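Local coordinates for putative yopH targeting protein (Yersinia pestis, PDB 4GF3) that probably serves as the dedicated secretion chaperone of the effector YopH, binding it in the bacterial cytosol before export by the type III system, at residues Gln60-Asp65 / Asp87-Trp92; Tyr64-Lys69 / Ile79-Asp84. All coordinates share one frame; numbering follows the deposited sequence.

Both contacts start from helix 60-68, which follows strand 47-56, and both end on the hairpin that comes next in the chain. Contact 2 closes the shorter loop, from the C-terminal half of the helix across the irregular residues 70-78 to strand 80-83. Contact 1 closes the longer one, from the N-terminal half of the helix to strand 88-96. The two starting segments share Tyr64 and Asp65, and the loop of contact 2 falls within that of contact 1. Since strands 80-83 and 88-96 are antiparallel neighbours, the contacts tie one short helix to the edge of the sheet, their centres about 5 Å apart.

Contact 1: Gln60-Asp65 / Asp87-Trp92; sequences QSQLYD and DHWLLW
Gln62 reaches from near the N-terminal end of helix 60-68 to the indole N-H of Trp89 on strand 88-96. Trp89 NE1 donates to Gln62 OE1 over 2.7 Å in an almost straight bond, with an N-H...O angle of 167°. The acceptor sits at the edge of the ring, within a few degrees of its plane, whereas the donor stands above the amide's carbonyl plane; amide and indole are turned 63° from each other. Gln62 spans the gap with CD anti to CA, chi2 -168°, which carries the amide out to the indole. The backbone N of Thr58 also donates to OE1, so this buried oxygen is gripped twice and the amide is held in place. Lower on the same side chain, Gln62 CB packs 3.9 Å from Trp89 CZ2. Leu63 adds a looser apolar touch, its CD2 coming obliquely to within 4.4 Å of Trp89 CH2. The helix thus meets the strand through the indole, with Leu63 CA and Trp89 CA still 10.1 Å apart. Around this bridge, Leu83 of strand 80-83 touches both Leu63 and Trp89; Leu119, just beyond helix 102-118, packs on Gln62 and Trp89; and strand 47-56 pairs with the backbone of Trp89.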
# COMPACT_ATOMS: atom_id res chain seq x y z
N GLN A 60 -1.18 -21.16 12.79
CA GLN A 60 0.25 -21.47 12.54
C GLN A 60 0.55 -21.78 11.06
O GLN A 60 1.61 -21.39 10.53
CB GLN A 60 0.66 -22.68 13.40
CG GLN A 60 2.16 -22.83 13.54
CD GLN A 60 2.62 -24.15 14.13
OE1 GLN A 60 1.94 -25.15 14.02
NE2 GLN A 60 3.81 -24.14 14.74
N SER A 61 -0.39 -22.47 10.41
CA SER A 61 -0.38 -22.71 8.96
C SER A 61 -0.09 -21.44 8.15
O SER A 61 0.69 -21.52 7.18
CB SER A 61 -1.72 -23.30 8.47
OG SER A 61 -2.66 -22.22 8.22
N GLN A 62 -0.69 -20.28 8.49
CA GLN A 62 -0.40 -19.11 7.68
C GLN A 62 1.03 -18.66 7.85
O GLN A 62 1.55 -18.06 6.91
CB GLN A 62 -1.20 -17.87 8.03
CG GLN A 62 -2.67 -18.00 8.01
CD GLN A 62 -3.37 -16.67 8.06
OE1 GLN A 62 -3.16 -15.84 8.96
NE2 GLN A 62 -4.25 -16.47 7.11
N LEU A 63 1.62 -18.82 9.03
CA LEU A 63 2.93 -18.25 9.27
C LEU A 63 3.93 -18.98 8.37
O LEU A 63 4.83 -18.35 7.83
CB LEU A 63 3.37 -18.36 10.72
CG LEU A 63 2.48 -17.80 11.85
CD1 LEU A 63 2.80 -18.47 13.16
CD2 LEU A 63 2.60 -16.32 12.05
N TYR A 64 3.79 -20.30 8.26
CA TYR A 64 4.64 -21.08 7.34
C TYR A 64 4.41 -20.66 5.90
O TYR A 64 5.35 -20.31 5.18
CB TYR A 64 4.35 -22.55 7.41
CG TYR A 64 4.88 -23.26 8.59
CD1 TYR A 64 4.16 -23.26 9.81
CD2 TYR A 64 6.08 -24.00 8.53
CE1 TYR A 64 4.60 -23.98 10.92
CE2 TYR A 64 6.52 -24.68 9.66
CZ TYR A 64 5.76 -24.69 10.84
OH TYR A 64 6.20 -25.34 11.94
N ASP A 65 3.15 -20.62 5.49
CA ASP A 65 2.83 -20.21 4.12
C ASP A 65 3.51 -18.89 3.80
O ASP A 65 4.09 -18.77 2.76
CB ASP A 65 1.33 -19.93 3.91
CG ASP A 65 0.43 -21.16 4.10
OD1 ASP A 65 0.86 -22.36 4.00
OD2 ASP A 65 -0.81 -20.90 4.29
N ASP A 87 -0.90 -9.53 16.34
CA ASP A 87 -1.00 -10.68 15.47
C ASP A 87 -1.86 -10.33 14.21
O ASP A 87 -2.34 -11.25 13.54
CB ASP A 87 -1.56 -11.91 16.20
CG ASP A 87 -0.66 -12.38 17.37
OD1 ASP A 87 0.50 -11.91 17.48
OD2 ASP A 87 -1.09 -13.24 18.13
N HIS A 88 -2.06 -9.05 13.94
CA HIS A 88 -2.58 -8.64 12.62
C HIS A 88 -1.49 -8.59 11.60
O HIS A 88 -0.36 -8.10 11.83
CB HIS A 88 -3.30 -7.30 12.61
CG HIS A 88 -4.64 -7.35 13.26
ND1 HIS A 88 -5.79 -6.87 12.66
CD2 HIS A 88 -5.01 -7.84 14.45
CE1 HIS A 88 -6.80 -7.03 13.49
NE2 HIS A 88 -6.37 -7.65 14.57
N TRP A 89 -1.87 -9.04 10.43
CA TRP A 89 -1.02 -8.95 9.28
C TRP A 89 -0.85 -7.50 8.86
O TRP A 89 -1.82 -6.72 8.82
CB TRP A 89 -1.59 -9.75 8.12
CG TRP A 89 -1.50 -11.22 8.36
CD1 TRP A 89 -2.53 -12.13 8.56
CD2 TRP A 89 -0.30 -11.98 8.37
NE1 TRP A 89 -2.03 -13.39 8.68
CE2 TRP A 89 -0.66 -13.33 8.56
CE3 TRP A 89 1.04 -11.65 8.20
CZ2 TRP A 89 0.30 -14.36 8.64
CZ3 TRP A 89 2.00 -12.68 8.29
CH2 TRP A 89 1.60 -14.01 8.48
N LEU A 90 0.38 -7.16 8.56
CA LEU A 90 0.72 -5.87 7.99
C LEU A 90 1.38 -6.17 6.64
O LEU A 90 2.50 -6.72 6.59
CB LEU A 90 1.70 -5.14 8.90
CG LEU A 90 1.85 -3.61 8.69
CD1 LEU A 90 2.56 -3.02 9.89
CD2 LEU A 90 2.57 -3.24 7.41
N LEU A 91 0.70 -5.77 5.57
CA LEU A 91 1.04 -6.13 4.19
C LEU A 91 1.69 -4.92 3.56
O LEU A 91 1.22 -3.75 3.74
CB LEU A 91 -0.20 -6.55 3.43
CG LEU A 91 -1.09 -7.62 4.06
CD1 LEU A 91 -2.26 -7.87 3.12
CD2 LEU A 91 -0.27 -8.84 4.36
N TRP A 92 2.80 -5.11 2.84
CA TRP A 92 3.56 -3.97 2.45
C TRP A 92 4.40 -4.25 1.19
O TRP A 92 4.73 -5.40 0.81
CB TRP A 92 4.46 -3.42 3.58
CG TRP A 92 5.53 -4.39 4.05
CD1 TRP A 92 5.42 -5.26 5.10
CD2 TRP A 92 6.89 -4.51 3.57
NE1 TRP A 92 6.62 -5.88 5.34
CE2 TRP A 92 7.51 -5.52 4.36
CE3 TRP A 92 7.62 -3.93 2.49
CZ2 TRP A 92 8.84 -5.91 4.15
CZ3 TRP A 92 8.91 -4.35 2.26
CH2 TRP A 92 9.52 -5.31 3.10

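Contact 2: Tyr64-Lys69 / Ile79-Asp84; sequences YDILRK and IRCALD
Edge strand 80-83 of the antiparallel sheet of this CesT-family chaperone meets the C-terminal half of helix 60-68 here, through one apolar touch and one water bridge. Ile66 and Cys81 carry the apolar part, and their CA atoms are 7.1 Å apart. The gamma-methyl branch of Ile66 does the touching: CG2 lies 3.6 Å from Cys81 CB and 4.1 Å from Cys81 SG, so it rests against the root of the cysteine as well as its sulfur. With CG1 turned beside the backbone N, chi1 -65°, the other branch is left to Trp89 of strand 88-96, which Ile66 also touches. Lys115 of helix 102-118 packs on both Ile66 and Cys81.

The polar part lies at the end of the helix, where Lys69 has already left it. Arg80 CB points away from the helix, but the side chain bends at chi2, -65°, and its guanidinium comes back with an edge towards Lys69 O. The direct approach of NH1 to that oxygen, 3.6 Å, is too long to be counted as a bond; a water makes the link instead. It accepts from Arg80 NH1 at 2.9 Å and donates to Ile79 O at 2.9 Å and to Lys69 O at 3.2 Å, which joins two backbone carbonyls and one guanidinium around a single oxygen. Arg80 NH2 donates to Leu71 O, so the same group also holds the chain just past the helix.

The arrangement is a short helix packed over the face of the outer β-hairpin, on the side of the sheet that helix 102-118 also covers, within the α+β fold of the class I type III secretion chaperones, in which helices pack against an antiparallel sheet.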
# COMPACT_ATOMS: atom_id res chain seq x y z
N TYR A 64 3.79 -20.30 8.26
CA TYR A 64 4.64 -21.08 7.34
C TYR A 64 4.41 -20.66 5.90
O TYR A 64 5.35 -20.31 5.18
CB TYR A 64 4.35 -22.55 7.41
CG TYR A 64 4.88 -23.26 8.59
CD1 TYR A 64 4.16 -23.26 9.81
CD2 TYR A 64 6.08 -24.00 8.53
CE1 TYR A 64 4.60 -23.98 10.92
CE2 TYR A 64 6.52 -24.68 9.66
CZ TYR A 64 5.76 -24.69 10.84
OH TYR A 64 6.20 -25.34 11.94
N ASP A 65 3.15 -20.62 5.49
CA ASP A 65 2.83 -20.21 4.12
C ASP A 65 3.51 -18.89 3.80
O ASP A 65 4.09 -18.77 2.76
CB ASP A 65 1.33 -19.93 3.91
CG ASP A 65 0.43 -21.16 4.10
OD1 ASP A 65 0.86 -22.36 4.00
OD2 ASP A 65 -0.81 -20.90 4.29
N ILE A 66 3.39 -17.89 4.66
CA ILE A 66 3.97 -16.58 4.38
C ILE A 66 5.53 -16.65 4.36
O ILE A 66 6.18 -16.09 3.47
CB ILE A 66 3.55 -15.49 5.41
CG1 ILE A 66 2.06 -15.16 5.39
CG2 ILE A 66 4.31 -14.22 5.19
CD1 ILE A 66 1.36 -15.41 4.08
N LEU A 67 6.10 -17.33 5.34
CA LEU A 67 7.57 -17.44 5.41
C LEU A 67 8.15 -18.24 4.26
O LEU A 67 9.22 -17.91 3.83
CB LEU A 67 8.05 -17.98 6.76
CG LEU A 67 7.91 -16.93 7.87
CD1 LEU A 67 8.02 -17.56 9.28
CD2 LEU A 67 8.90 -15.79 7.68
N ARG A 68 7.48 -19.28 3.77
CA ARG A 68 7.96 -20.03 2.61
C ARG A 68 8.03 -19.14 1.32
O ARG A 68 8.82 -19.41 0.44
CB ARG A 68 7.12 -21.29 2.40
CG ARG A 68 7.07 -22.12 3.72
CD ARG A 68 7.05 -23.63 3.76
NE ARG A 68 5.71 -24.10 3.71
CZ ARG A 68 5.15 -25.18 4.25
NH1 ARG A 68 5.74 -26.09 5.08
NH2 ARG A 68 3.89 -25.32 3.92
N LYS A 69 7.29 -18.06 1.31
CA LYS A 69 7.20 -17.16 0.19
C LYS A 69 8.06 -15.90 0.41
O LYS A 69 8.09 -15.01 -0.42
CB LYS A 69 5.72 -16.77 -0.06
CG LYS A 69 4.98 -17.92 -0.74
CD LYS A 69 3.57 -17.60 -1.23
CE LYS A 69 2.95 -18.88 -1.79
NZ LYS A 69 1.96 -18.68 -2.90
N ILE A 79 4.74 -8.11 -2.67
CA ILE A 79 4.02 -7.89 -1.42
C ILE A 79 4.66 -8.73 -0.31
O ILE A 79 4.76 -9.97 -0.43
CB ILE A 79 2.55 -8.33 -1.54
CG1 ILE A 79 1.79 -7.59 -2.65
CG2 ILE A 79 1.86 -8.13 -0.20
CD1 ILE A 79 1.98 -6.07 -2.66
N ARG A 80 5.08 -8.08 0.76
CA ARG A 80 5.64 -8.74 1.90
C ARG A 80 4.68 -8.62 3.08
O ARG A 80 3.85 -7.68 3.13
CB ARG A 80 6.96 -8.11 2.28
CG ARG A 80 7.95 -8.01 1.09
CD ARG A 80 8.37 -9.38 0.60
NE ARG A 80 9.51 -9.34 -0.31
CZ ARG A 80 9.97 -10.41 -0.92
NH1 ARG A 80 9.35 -11.61 -0.74
NH2 ARG A 80 11.02 -10.33 -1.73
N CYS A 81 4.91 -9.45 4.09
CA CYS A 81 3.94 -9.56 5.22
C CYS A 81 4.68 -9.59 6.51
O CYS A 81 5.58 -10.39 6.68
CB CYS A 81 3.07 -10.80 5.11
SG CYS A 81 2.32 -11.13 3.47
N ALA A 82 4.33 -8.68 7.40
CA ALA A 82 4.80 -8.63 8.77
C ALA A 82 3.62 -8.93 9.71
O ALA A 82 2.46 -8.87 9.33
CB ALA A 82 5.33 -7.24 9.12
N LEU A 83 3.93 -9.17 10.97
CA LEU A 83 2.89 -9.15 11.99
C LEU A 83 3.09 -8.01 12.93
O LEU A 83 4.21 -7.76 13.45
CB LEU A 83 2.87 -10.44 12.82
CG LEU A 83 2.49 -11.70 12.08
CD1 LEU A 83 2.83 -12.87 12.98
CD2 LEU A 83 1.02 -11.74 11.73
N ASP A 84 2.00 -7.37 13.24
CA ASP A 84 2.00 -6.41 14.30
C ASP A 84 1.83 -7.01 15.67
O ASP A 84 1.75 -8.24 15.87
CB ASP A 84 1.04 -5.28 13.99
CG ASP A 84 -0.40 -5.58 14.35
OD1 ASP A 84 -0.74 -6.60 15.00
OD2 ASP A 84 -1.21 -4.80 13.88
O HOH W 1 6.55 -12.21 -0.18